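Non-structural protein 9 (Avian infectious bronchitis virus, PDB 5C94) binds RNA as a homodimer and probably serves as an accessory component of the coronavirus replication and transcription machinery. Local coordinates at residues G41-A46 with L61-N66; V57-N62 with Q67-L72; F78-G83 with E87-Y92; L91-N96 with I100-V105. One frame throughout, in Å; residues are numbered along the deposited sequence.

Contact 1 (G41-A46 with L61-N66)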
loop_
_atom_site.group_PDB
_atom_site.type_symbol
_atom_site.label_atom_id
_atom_site.label_comp_id
_atom_site.label_asym_id
_atom_site.label_seq_id
_atom_site.Cartn_x
_atom_site.Cartn_y
_atom_site.Cartn_z
ATOM N N GLY A 41 -0.971 -16.318 7.271
ATOM C CA GLY A 41 0.244 -16.981 7.715
ATOM C C GLY A 41 1.148 -17.464 6.602
ATOM O O GLY A 41 2.084 -18.231 6.829
ATOM N N SER A 42 0.869 -17.009 5.389
ATOM C CA SER A 42 1.611 -17.470 4.233
ATOM C C SER A 42 2.106 -16.296 3.418
ATOM O O SER A 42 1.412 -15.288 3.285
ATOM C CB SER A 42 0.750 -18.390 3.364
ATOM O OG SER A 42 0.657 -19.683 3.936
ATOM N N SER A 43 3.321 -16.441 2.893
ATOM C CA SER A 43 3.965 -15.428 2.073
ATOM C C SER A 43 3.297 -15.338 0.707
ATOM O O SER A 43 3.023 -16.357 0.087
ATOM C CB SER A 43 5.459 -15.743 1.907
ATOM O OG SER A 43 6.191 -15.338 3.048
ATOM N N VAL A 44 3.029 -14.115 0.251
ATOM C CA VAL A 44 2.491 -13.873 -1.084
ATOM C C VAL A 44 3.401 -12.878 -1.822
ATOM O O VAL A 44 3.541 -11.730 -1.399
ATOM C CB VAL A 44 1.040 -13.361 -1.003
ATOM C CG1 VAL A 44 0.507 -12.904 -2.383
ATOM C CG2 VAL A 44 0.131 -14.446 -0.383
ATOM N N VAL A 45 4.061 -13.330 -2.890
ATOM C CA VAL A 45 4.916 -12.439 -3.663
ATOM C C VAL A 45 4.040 -11.549 -4.556
ATOM O O VAL A 45 3.153 -12.033 -5.266
ATOM C CB VAL A 45 5.954 -13.221 -4.510
ATOM C CG1 VAL A 45 6.947 -12.280 -5.143
ATOM C CG2 VAL A 45 6.720 -14.174 -3.632
ATOM N N ALA A 46 4.298 -10.244 -4.498
ATOM C CA ALA A 46 3.439 -9.235 -5.110
ATOM C C ALA A 46 4.073 -8.514 -6.308
ATOM O O ALA A 46 3.387 -8.109 -7.260
ATOM C CB ALA A 46 3.051 -8.214 -4.054
ATOM N N LEU A 61 11.314 -19.487 -4.628
ATOM C CA LEU A 61 10.775 -20.626 -3.900
ATOM C C LEU A 61 9.459 -20.281 -3.268
ATOM O O LEU A 61 9.277 -19.182 -2.845
ATOM C CB LEU A 61 11.728 -21.079 -2.820
ATOM C CG LEU A 61 13.063 -21.675 -3.217
ATOM C CD1 LEU A 61 13.820 -22.172 -2.016
ATOM C CD2 LEU A 61 12.923 -22.763 -4.244
ATOM N N ASN A 62 8.544 -21.226 -3.206
ATOM C CA ASN A 62 7.293 -21.032 -2.503
ATOM C C ASN A 62 7.342 -21.478 -1.051
ATOM O O ASN A 62 8.406 -21.817 -0.547
ATOM C CB ASN A 62 6.134 -21.696 -3.229
ATOM C CG ASN A 62 6.206 -23.194 -3.226
ATOM O OD1 ASN A 62 7.130 -23.791 -2.742
ATOM N ND2 ASN A 62 5.217 -23.800 -3.797
ATOM N N GLU A 63 6.192 -21.447 -0.376
ATOM C CA GLU A 63 6.103 -21.913 1.012
ATOM C C GLU A 63 6.672 -23.315 1.199
ATOM O O GLU A 63 7.444 -23.568 2.127
ATOM C CB GLU A 63 4.647 -21.866 1.507
ATOM C CG GLU A 63 4.080 -20.456 1.668
ATOM C CD GLU A 63 4.570 -19.746 2.938
ATOM O OE1 GLU A 63 5.303 -20.355 3.741
ATOM O OE2 GLU A 63 4.237 -18.563 3.130
ATOM N N ALA A 64 6.308 -24.213 0.291
ATOM C CA ALA A 64 6.760 -25.599 0.342
ATOM C C ALA A 64 8.220 -25.769 -0.068
ATOM O O ALA A 64 8.680 -26.891 -0.244
ATOM C CB ALA A 64 5.877 -26.469 -0.544
ATOM N N GLY A 65 8.938 -24.665 -0.245
ATOM C CA GLY A 65 10.340 -24.716 -0.633
ATOM C C GLY A 65 10.601 -25.160 -2.065
ATOM O O GLY A 65 11.704 -25.607 -2.391
ATOM N N ASN A 66 9.593 -25.022 -2.924
ATOM C CA ASN A 66 9.698 -25.433 -4.323
ATOM C C ASN A 66 9.948 -24.263 -5.282
ATOM O O ASN A 66 9.476 -23.145 -5.034
ATOM C CB ASN A 66 8.420 -26.159 -4.734
ATOM C CG ASN A 66 8.195 -27.428 -3.943
ATOM O OD1 ASN A 66 9.146 -28.110 -3.551
ATOM N ND2 ASN A 66 6.933 -27.742 -3.685
#
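This is a small surface contact in which the carboxylate of E63 reaches the backbone of S42 and S43. E63 sits in the tight loop between strands 57-61 and 67-71. The two serines lie in the N-terminal part of segment 41-46, which leads along strand 42-50. OE2 of E63 does the touching. It appears to accept the N-H of S43. The 2.3 Å between S43 N and E63 OE2 is too short to be taken literally. E63 is also poorly ordered, so the exact geometry is doubtful. E63 OE2 also lies near S43 CB and S42 CB. The glutamate chain bends at chi2 (-77°), which turns its carboxylate to the strand. Three hydrogen bonds define the loop that carries it. G65 N donates to N62 O at 2.9 Å, and N62 N donates to N66 O at 2.8 Å. The side chain of N62 adds a brace: its OD1 accepts N66 N at 2.8 Å, with the donor tilted from the carbonyl plane. N62 to G65 form a type I turn, and G65 takes the positive phi of the bulge position. This is the classic type I turn with a G1 bulge that closes a beta hairpin.

Contact 2 (V57-N62 with Q67-L72)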
loop_
_atom_site.group_PDB
_atom_site.type_symbol
_atom_site.label_atom_id
_atom_site.label_comp_id
_atom_site.label_asym_id
_atom_site.label_seq_id
_atom_site.Cartn_x
_atom_site.Cartn_y
_atom_site.Cartn_z
ATOM N N VAL A 57 8.966 -12.699 -16.659
ATOM C CA VAL A 57 8.734 -13.868 -15.798
ATOM C C VAL A 57 9.630 -13.732 -14.559
ATOM O O VAL A 57 10.780 -13.288 -14.655
ATOM C CB VAL A 57 8.994 -15.246 -16.504
ATOM C CG1 VAL A 57 8.882 -16.419 -15.537
ATOM C CG2 VAL A 57 8.049 -15.453 -17.674
ATOM N N ALA A 58 9.115 -14.099 -13.393
ATOM C CA ALA A 58 9.949 -14.106 -12.195
ATOM C C ALA A 58 9.985 -15.500 -11.609
ATOM O O ALA A 58 9.110 -16.334 -11.892
ATOM C CB ALA A 58 9.446 -13.115 -11.167
ATOM N N SER A 59 10.999 -15.757 -10.788
ATOM C CA SER A 59 11.134 -17.073 -10.176
ATOM C C SER A 59 11.666 -17.016 -8.749
ATOM O O SER A 59 12.529 -16.196 -8.405
ATOM C CB SER A 59 12.034 -17.962 -11.030
ATOM O OG SER A 59 11.885 -19.312 -10.646
ATOM N N PHE A 60 11.136 -17.907 -7.926
ATOM C CA PHE A 60 11.498 -17.961 -6.517
ATOM C C PHE A 60 10.968 -19.247 -5.874
ATOM O O PHE A 60 10.247 -20.037 -6.511
ATOM C CB PHE A 60 10.960 -16.732 -5.789
ATOM C CG PHE A 60 9.524 -16.424 -6.108
ATOM C CD1 PHE A 60 8.495 -17.167 -5.528
ATOM C CD2 PHE A 60 9.201 -15.395 -6.990
ATOM C CE1 PHE A 60 7.161 -16.894 -5.825
ATOM C CE2 PHE A 60 7.865 -15.103 -7.295
ATOM C CZ PHE A 60 6.842 -15.858 -6.713
ATOM N N LEU A 61 11.314 -19.487 -4.628
ATOM C CA LEU A 61 10.775 -20.626 -3.900
ATOM C C LEU A 61 9.459 -20.281 -3.268
ATOM O O LEU A 61 9.277 -19.182 -2.845
ATOM C CB LEU A 61 11.728 -21.079 -2.820
ATOM C CG LEU A 61 13.063 -21.675 -3.217
ATOM C CD1 LEU A 61 13.820 -22.172 -2.016
ATOM C CD2 LEU A 61 12.923 -22.763 -4.244
ATOM N N ASN A 62 8.544 -21.226 -3.206
ATOM C CA ASN A 62 7.293 -21.032 -2.503
ATOM C C ASN A 62 7.342 -21.478 -1.051
ATOM O O ASN A 62 8.406 -21.817 -0.547
ATOM C CB ASN A 62 6.134 -21.696 -3.229
ATOM C CG ASN A 62 6.206 -23.194 -3.226
ATOM O OD1 ASN A 62 7.130 -23.791 -2.742
ATOM N ND2 ASN A 62 5.217 -23.800 -3.797
ATOM N N GLN A 67 10.667 -24.527 -6.381
ATOM C CA GLN A 67 10.930 -23.504 -7.412
ATOM C C GLN A 67 9.742 -23.249 -8.350
ATOM O O GLN A 67 9.338 -24.132 -9.121
ATOM C CB GLN A 67 12.150 -23.889 -8.264
ATOM C CG GLN A 67 12.649 -22.739 -9.179
ATOM C CD GLN A 67 13.472 -21.693 -8.418
ATOM O OE1 GLN A 67 14.037 -21.986 -7.362
ATOM N NE2 GLN A 67 13.514 -20.465 -8.935
ATOM N N ILE A 68 9.193 -22.040 -8.307
ATOM C CA ILE A 68 8.066 -21.729 -9.181
ATOM C C ILE A 68 8.339 -20.532 -10.083
ATOM O O ILE A 68 9.286 -19.768 -9.863
ATOM C CB ILE A 68 6.783 -21.447 -8.390
ATOM C CG1 ILE A 68 6.887 -20.118 -7.663
ATOM C CG2 ILE A 68 6.477 -22.585 -7.398
ATOM C CD1 ILE A 68 5.527 -19.504 -7.398
ATOM N N TYR A 69 7.498 -20.389 -11.105
ATOM C CA TYR A 69 7.570 -19.278 -12.045
ATOM C C TYR A 69 6.235 -18.523 -12.095
ATOM O O TYR A 69 5.156 -19.122 -12.023
ATOM C CB TYR A 69 7.988 -19.799 -13.427
ATOM C CG TYR A 69 9.392 -20.394 -13.397
ATOM C CD1 TYR A 69 9.611 -21.712 -12.969
ATOM C CD2 TYR A 69 10.501 -19.630 -13.753
ATOM C CE1 TYR A 69 10.896 -22.251 -12.914
ATOM C CE2 TYR A 69 11.781 -20.159 -13.705
ATOM C CZ TYR A 69 11.976 -21.465 -13.285
ATOM O OH TYR A 69 13.258 -21.974 -13.235
ATOM N N VAL A 70 6.320 -17.197 -12.158
ATOM C CA VAL A 70 5.134 -16.346 -12.266
ATOM C C VAL A 70 5.293 -15.319 -13.397
ATOM O O VAL A 70 6.397 -14.830 -13.676
ATOM C CB VAL A 70 4.834 -15.587 -10.942
ATOM C CG1 VAL A 70 4.589 -16.564 -9.812
ATOM C CG2 VAL A 70 5.975 -14.649 -10.582
ATOM N N ASP A 71 4.178 -15.024 -14.057
ATOM C CA ASP A 71 4.123 -13.998 -15.092
ATOM C C ASP A 71 4.108 -12.598 -14.475
ATOM O O ASP A 71 3.633 -12.398 -13.352
ATOM C CB ASP A 71 2.882 -14.211 -15.972
ATOM C CG ASP A 71 2.988 -15.461 -16.850
ATOM O OD1 ASP A 71 4.115 -15.885 -17.200
ATOM O OD2 ASP A 71 1.931 -16.044 -17.167
ATOM N N LEU A 72 4.615 -11.630 -15.226
ATOM C CA LEU A 72 4.656 -10.243 -14.783
ATOM C C LEU A 72 3.736 -9.358 -15.636
ATOM O O LEU A 72 3.676 -9.516 -16.853
ATOM C CB LEU A 72 6.099 -9.722 -14.846
ATOM C CG LEU A 72 7.135 -10.530 -14.070
ATOM C CD1 LEU A 72 8.532 -9.965 -14.286
ATOM C CD2 LEU A 72 6.771 -10.532 -12.588
#
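Q67 faces L61 and S59 across an antiparallel strand pair. Its chain bends at chi2 (78°), which turns NE2 back to donate to S59 OG at 2.6 Å. OE1 of Q67 meets L61 CD2. I68 follows in a hydrogen-bonded pair with F60. Its N-H gives a straight bond of 2.9 Å to F60 O. Its own carbonyl O is gripped twice, by F60 N and by S59 OG, which arrive from opposite faces of the carbonyl plane. The hydroxyl bond, I68 O to S59 OG, is 2.8 Å. On the side chain, I68 CD1 lies 3.5 Å from F60 CE1. Y69 turns to the other face of the sheet. S59 OG sits over one face of its ring, 3.2 Å from the plane and toward the rim, while V57 CG1 comes to the ring edge. V70 pairs with A58 through two backbone bonds, and its CG2 reaches both A58 CB and F60 CE2. D71 stands beside V57, with OD1 4.0 Å from V57 CG2. L72 puts CD2 against A58 CB, and I48 of strand 42-50 adjoins both residues. The segments form a two-stranded antiparallel beta hairpin at one edge of the nsp9 sheet.

Contact 3 (F78-G83 with E87-Y92)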
loop_
_atom_site.group_PDB
_atom_site.type_symbol
_atom_site.label_atom_id
_atom_site.label_comp_id
_atom_site.label_asym_id
_atom_site.label_seq_id
_atom_site.Cartn_x
_atom_site.Cartn_y
_atom_site.Cartn_z
ATOM N N PHE A 78 9.896 4.181 -11.788
ATOM C CA PHE A 78 10.054 5.173 -10.731
ATOM C C PHE A 78 11.496 5.653 -10.658
ATOM O O PHE A 78 12.414 4.923 -11.033
ATOM C CB PHE A 78 9.668 4.598 -9.362
ATOM C CG PHE A 78 8.238 4.152 -9.250
ATOM C CD1 PHE A 78 7.216 5.077 -9.071
ATOM C CD2 PHE A 78 7.921 2.805 -9.263
ATOM C CE1 PHE A 78 5.891 4.671 -8.931
ATOM C CE2 PHE A 78 6.604 2.387 -9.129
ATOM C CZ PHE A 78 5.589 3.324 -8.961
ATOM N N GLY A 79 11.699 6.869 -10.159
ATOM C CA GLY A 79 13.014 7.255 -9.684
ATOM C C GLY A 79 13.064 6.986 -8.184
ATOM O O GLY A 79 12.276 7.552 -7.427
ATOM N N MET A 80 13.973 6.125 -7.740
ATOM C CA MET A 80 14.036 5.784 -6.319
ATOM C C MET A 80 15.339 6.214 -5.661
ATOM O O MET A 80 16.410 6.120 -6.267
ATOM C CB MET A 80 13.854 4.285 -6.124
ATOM C CG MET A 80 12.556 3.782 -6.686
ATOM S SD MET A 80 12.182 2.137 -6.092
ATOM C CE MET A 80 10.771 1.779 -7.136
ATOM N N LYS A 81 15.225 6.684 -4.419
ATOM C CA LYS A 81 16.374 6.971 -3.562
ATOM C C LYS A 81 17.150 5.707 -3.257
ATOM O O LYS A 81 16.610 4.770 -2.673
ATOM C CB LYS A 81 15.941 7.599 -2.232
ATOM C CG LYS A 81 15.616 9.075 -2.258
ATOM C CD LYS A 81 15.907 9.690 -0.885
ATOM C CE LYS A 81 14.747 10.541 -0.359
ATOM N NZ LYS A 81 14.873 10.835 1.107
ATOM N N VAL A 82 18.420 5.689 -3.641
ATOM C CA VAL A 82 19.335 4.599 -3.307
ATOM C C VAL A 82 20.645 5.203 -2.796
ATOM O O VAL A 82 21.571 5.441 -3.572
ATOM C CB VAL A 82 19.599 3.683 -4.525
ATOM C CG1 VAL A 82 20.492 2.537 -4.138
ATOM C CG2 VAL A 82 18.280 3.167 -5.098
ATOM N N GLY A 83 20.709 5.477 -1.496
ATOM C CA GLY A 83 21.851 6.172 -0.931
ATOM C C GLY A 83 21.776 7.666 -1.209
ATOM O O GLY A 83 20.749 8.296 -0.931
ATOM N N GLU A 87 17.951 6.466 -8.795
ATOM C CA GLU A 87 17.996 5.558 -9.940
ATOM C C GLU A 87 16.627 5.261 -10.528
ATOM O O GLU A 87 15.616 5.326 -9.841
ATOM C CB GLU A 87 18.680 4.244 -9.560
ATOM C CG GLU A 87 20.118 4.401 -9.080
ATOM C CD GLU A 87 20.601 3.210 -8.278
ATOM O OE1 GLU A 87 19.791 2.299 -8.002
ATOM O OE2 GLU A 87 21.798 3.183 -7.928
ATOM N N VAL A 88 16.613 4.967 -11.821
ATOM C CA VAL A 88 15.418 4.494 -12.485
ATOM C C VAL A 88 15.207 3.028 -12.137
ATOM O O VAL A 88 16.076 2.201 -12.384
ATOM C CB VAL A 88 15.501 4.654 -14.004
ATOM C CG1 VAL A 88 14.315 3.981 -14.645
ATOM C CG2 VAL A 88 15.532 6.128 -14.381
ATOM N N VAL A 89 14.055 2.725 -11.547
ATOM C CA VAL A 89 13.700 1.369 -11.148
ATOM C C VAL A 89 12.390 0.952 -11.807
ATOM O O VAL A 89 11.425 1.712 -11.824
ATOM C CB VAL A 89 13.569 1.249 -9.614
ATOM C CG1 VAL A 89 13.183 -0.168 -9.210
ATOM C CG2 VAL A 89 14.881 1.669 -8.928
ATOM N N TYR A 90 12.369 -0.251 -12.369
ATOM C CA TYR A 90 11.172 -0.815 -12.989
ATOM C C TYR A 90 10.476 -1.741 -12.016
ATOM O O TYR A 90 11.095 -2.643 -11.444
ATOM C CB TYR A 90 11.540 -1.548 -14.285
ATOM C CG TYR A 90 12.093 -0.585 -15.301
ATOM C CD1 TYR A 90 11.239 0.130 -16.138
ATOM C CD2 TYR A 90 13.456 -0.323 -15.375
ATOM C CE1 TYR A 90 11.734 1.045 -17.061
ATOM C CE2 TYR A 90 13.958 0.608 -16.289
ATOM C CZ TYR A 90 13.087 1.285 -17.124
ATOM O OH TYR A 90 13.562 2.196 -18.037
ATOM N N LEU A 91 9.193 -1.499 -11.799
ATOM C CA LEU A 91 8.439 -2.253 -10.811
ATOM C C LEU A 91 7.366 -3.061 -11.539
ATOM O O LEU A 91 6.518 -2.498 -12.252
ATOM C CB LEU A 91 7.841 -1.311 -9.770
ATOM C CG LEU A 91 7.017 -1.776 -8.554
ATOM C CD1 LEU A 91 5.581 -1.891 -8.931
ATOM C CD2 LEU A 91 7.490 -3.073 -7.966
ATOM N N TYR A 92 7.449 -4.381 -11.386
ATOM C CA TYR A 92 6.543 -5.303 -12.041
ATOM C C TYR A 92 5.690 -5.989 -11.004
ATOM O O TYR A 92 6.224 -6.687 -10.141
ATOM C CB TYR A 92 7.286 -6.403 -12.811
ATOM C CG TYR A 92 8.353 -6.011 -13.803
ATOM C CD1 TYR A 92 9.616 -5.580 -13.386
ATOM C CD2 TYR A 92 8.114 -6.145 -15.161
ATOM C CE1 TYR A 92 10.591 -5.253 -14.314
ATOM C CE2 TYR A 92 9.066 -5.834 -16.087
ATOM C CZ TYR A 92 10.297 -5.393 -15.671
ATOM O OH TYR A 92 11.219 -5.108 -16.640
#
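The extended side chain of M80 (chi2 -166°, chi3 -171°) brings its sulfur and methyl across V89, at about a right angle. CE lies 3.7 Å from V89 CG1, and SD is 3.9 Å from V89 CB. E87 is also extended beyond CG (chi2 160°), and this carries its carboxylate to the flank of V82. There E87 OE1 comes 3.4 Å from V82 CG2, a contact of an acid oxygen with a methyl at the exposed end of the hairpin. F78 lies at the other end. It meets the side chain of L91 with its ring edge: L91 CB is close to the ring plane and 4.0 Å from F78 CE2. Beneath these groups run the backbone bonds of an antiparallel pair. F78 exchanges two with V89. M80 exchanges two with E87, from M80 N to E87 O at 2.8 Å and from E87 N to M80 O at 3.0 Å. G79 lies between them, opposite V88, and its CA approaches E87 O at 3.2 Å. F78, M80 and V89 share one face. Helix 99-109 adjoins it, with L106 next to F78 and I109 next to M80. M10 of the second subunit also packs on F78. The cross-strand grip is thus mainly backbone hydrogen bonding. The side chains add apolar contact that becomes more buried from V82 to F78. Only the E87 end puts a charged group into the contact, where solvent can probably reach it.

Contact 4 (L91-N96 with I100-V105)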
loop_
_atom_site.group_PDB
_atom_site.type_symbol
_atom_site.label_atom_id
_atom_site.label_comp_id
_atom_site.label_asym_id
_atom_site.label_seq_id
_atom_site.Cartn_x
_atom_site.Cartn_y
_atom_site.Cartn_z
ATOM N N LEU A 91 9.193 -1.499 -11.799
ATOM C CA LEU A 91 8.439 -2.253 -10.811
ATOM C C LEU A 91 7.366 -3.061 -11.539
ATOM O O LEU A 91 6.518 -2.498 -12.252
ATOM C CB LEU A 91 7.841 -1.311 -9.770
ATOM C CG LEU A 91 7.017 -1.776 -8.554
ATOM C CD1 LEU A 91 5.581 -1.891 -8.931
ATOM C CD2 LEU A 91 7.490 -3.073 -7.966
ATOM N N TYR A 92 7.449 -4.381 -11.386
ATOM C CA TYR A 92 6.543 -5.303 -12.041
ATOM C C TYR A 92 5.690 -5.989 -11.004
ATOM O O TYR A 92 6.224 -6.687 -10.141
ATOM C CB TYR A 92 7.286 -6.403 -12.811
ATOM C CG TYR A 92 8.353 -6.011 -13.803
ATOM C CD1 TYR A 92 9.616 -5.580 -13.386
ATOM C CD2 TYR A 92 8.114 -6.145 -15.161
ATOM C CE1 TYR A 92 10.591 -5.253 -14.314
ATOM C CE2 TYR A 92 9.066 -5.834 -16.087
ATOM C CZ TYR A 92 10.297 -5.393 -15.671
ATOM O OH TYR A 92 11.219 -5.108 -16.640
ATOM N N PHE A 93 4.381 -5.833 -11.092
ATOM C CA PHE A 93 3.514 -6.629 -10.248
ATOM C C PHE A 93 3.340 -7.970 -10.909
ATOM O O PHE A 93 3.431 -8.108 -12.125
ATOM C CB PHE A 93 2.160 -5.964 -10.020
ATOM C CG PHE A 93 2.234 -4.728 -9.181
ATOM C CD1 PHE A 93 2.482 -4.814 -7.815
ATOM C CD2 PHE A 93 2.083 -3.475 -9.762
ATOM C CE1 PHE A 93 2.556 -3.671 -7.038
ATOM C CE2 PHE A 93 2.152 -2.324 -8.999
ATOM C CZ PHE A 93 2.393 -2.417 -7.633
ATOM N N ILE A 94 3.099 -8.963 -10.084
ATOM C CA ILE A 94 2.885 -10.301 -10.553
ATOM C C ILE A 94 1.440 -10.468 -11.059
ATOM O O ILE A 94 0.509 -9.901 -10.489
ATOM C CB ILE A 94 3.249 -11.257 -9.413
ATOM C CG1 ILE A 94 4.776 -11.363 -9.390
ATOM C CG2 ILE A 94 2.548 -12.603 -9.541
ATOM C CD1 ILE A 94 5.323 -11.920 -8.164
ATOM N N LYS A 95 1.279 -11.203 -12.157
ATOM C CA LYS A 95 -0.013 -11.395 -12.801
ATOM C C LYS A 95 -1.064 -11.758 -11.769
ATOM O O LYS A 95 -0.852 -12.688 -10.977
ATOM C CB LYS A 95 0.068 -12.492 -13.865
ATOM C CG LYS A 95 -0.512 -12.121 -15.221
ATOM C CD LYS A 95 0.453 -11.208 -15.971
ATOM C CE LYS A 95 0.084 -11.037 -17.439
ATOM N NZ LYS A 95 0.958 -10.022 -18.112
ATOM N N ASN A 96 -2.162 -10.993 -11.763
ATOM C CA ASN A 96 -3.343 -11.261 -10.930
ATOM C C ASN A 96 -3.184 -10.979 -9.447
ATOM O O ASN A 96 -3.929 -11.513 -8.630
ATOM C CB ASN A 96 -3.802 -12.711 -11.090
ATOM C CG ASN A 96 -4.079 -13.073 -12.532
ATOM O OD1 ASN A 96 -3.653 -14.128 -13.012
ATOM N ND2 ASN A 96 -4.773 -12.180 -13.244
ATOM N N ILE A 100 -5.308 -4.640 -3.284
ATOM C CA ILE A 100 -4.869 -4.165 -1.989
ATOM C C ILE A 100 -3.397 -4.538 -1.798
ATOM O O ILE A 100 -2.626 -3.780 -1.210
ATOM C CB ILE A 100 -5.768 -4.724 -0.850
ATOM C CG1 ILE A 100 -5.456 -4.035 0.472
ATOM C CG2 ILE A 100 -5.653 -6.236 -0.708
ATOM C CD1 ILE A 100 -6.441 -4.403 1.587
ATOM N N VAL A 101 -2.996 -5.681 -2.346
ATOM C CA VAL A 101 -1.621 -6.122 -2.207
ATOM C C VAL A 101 -0.708 -5.290 -3.105
ATOM O O VAL A 101 0.417 -4.955 -2.709
ATOM C CB VAL A 101 -1.480 -7.628 -2.513
ATOM C CG1 VAL A 101 -0.033 -8.044 -2.504
ATOM C CG2 VAL A 101 -2.252 -8.448 -1.478
ATOM N N ARG A 102 -1.190 -4.935 -4.297
ATOM C CA ARG A 102 -0.451 -4.002 -5.156
ATOM C C ARG A 102 -0.220 -2.670 -4.447
ATOM O O ARG A 102 0.868 -2.102 -4.499
ATOM C CB ARG A 102 -1.192 -3.745 -6.470
ATOM C CG ARG A 102 -1.317 -4.962 -7.370
ATOM C CD ARG A 102 -2.092 -4.650 -8.646
ATOM N NE ARG A 102 -2.420 -5.884 -9.350
ATOM C CZ ARG A 102 -1.837 -6.278 -10.479
ATOM N NH1 ARG A 102 -0.913 -5.522 -11.056
ATOM N NH2 ARG A 102 -2.191 -7.422 -11.045
ATOM N N GLY A 103 -1.263 -2.168 -3.796
ATOM C CA GLY A 103 -1.179 -0.909 -3.085
ATOM C C GLY A 103 -0.175 -0.988 -1.952
ATOM O O GLY A 103 0.571 -0.025 -1.711
ATOM N N MET A 104 -0.137 -2.124 -1.268
ATOM C CA MET A 104 0.781 -2.281 -0.155
ATOM C C MET A 104 2.233 -2.106 -0.576
ATOM O O MET A 104 3.007 -1.462 0.125
ATOM C CB MET A 104 0.582 -3.634 0.502
ATOM C CG MET A 104 -0.668 -3.683 1.336
ATOM S SD MET A 104 -0.620 -5.101 2.418
ATOM C CE MET A 104 1.081 -5.036 2.967
ATOM N N VAL A 105 2.592 -2.667 -1.728
ATOM C CA VAL A 105 3.918 -2.458 -2.290
ATOM C C VAL A 105 4.142 -0.976 -2.600
ATOM O O VAL A 105 5.200 -0.426 -2.285
ATOM C CB VAL A 105 4.136 -3.271 -3.584
ATOM C CG1 VAL A 105 5.502 -2.936 -4.199
ATOM C CG2 VAL A 105 4.036 -4.760 -3.314
#
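R102 crosses the F93 side chain at a slant, and its own side chain can be followed outward from helix 99-109. CB sits over one face of the F93 ring, 4.0 Å from the centroid and 19° off the normal, a CH-pi contact. L91 CD1 lies over the opposite face, so the ring is held between an aliphatic carbon of the helix and one of its own strand. CG of R102 comes next, 3.8 Å from F93 CD1. The chain stays extended to NE (chi2 179°), which carries the guanidinium past the ring to lie against F93 CB. NE is hydrogen-bonded to T97 O, in the link before the helix. NH1 packs 3.3 Å from F93 CB and forms a salt bridge with D73 OD2. R102 NH2 only approaches N96 N (3.6 Å) and I94 O (3.7 Å), without bonding either. The guanidinium plane is 54° from the ring plane, so the two do not stack flat. The buried charge is probably balanced by D73, and T97 further fixes its rotation. Nearly one turn on, V105 CB meets the edge of the F93 ring, 3.8 Å from CE1. V105 CG1 also reaches L91 CD2, more loosely. P2 of the second subunit, probably a residue left from the expression tag, packs on both F93 and R102, and L106 of that subunit packs on I100 and M104. The arrangement is the strand-to-helix packing of the nsp9 fold, in which the C-terminal helix lies on the barrel-like sheet and, as in coronavirus relatives, forms the dimer interface.

Overall arrangement
The contacts follow the chain in order, and all reach one antiparallel sheet. Contacts 1 and 2 overlap at L61 and N62, with centres about 10 Å apart. Contacts 3 and 4 share L91 and Y92 on strand 85-93, with centres about 16 Å apart. Contacts 1 and 3 lie on opposite sides of the chain's centre, about 25 Å apart. Contact 4 is the most central, about 6 Å from that centre, and it touches contacts 1 and 2. There A46 O lies 3.0 Å from I94 N, and D71 O 2.9 Å from K95 N. Segment 91-96 thus joins strand 42-50 and hairpin 57-71 to the helix, which packs against the second subunit of the homodimer.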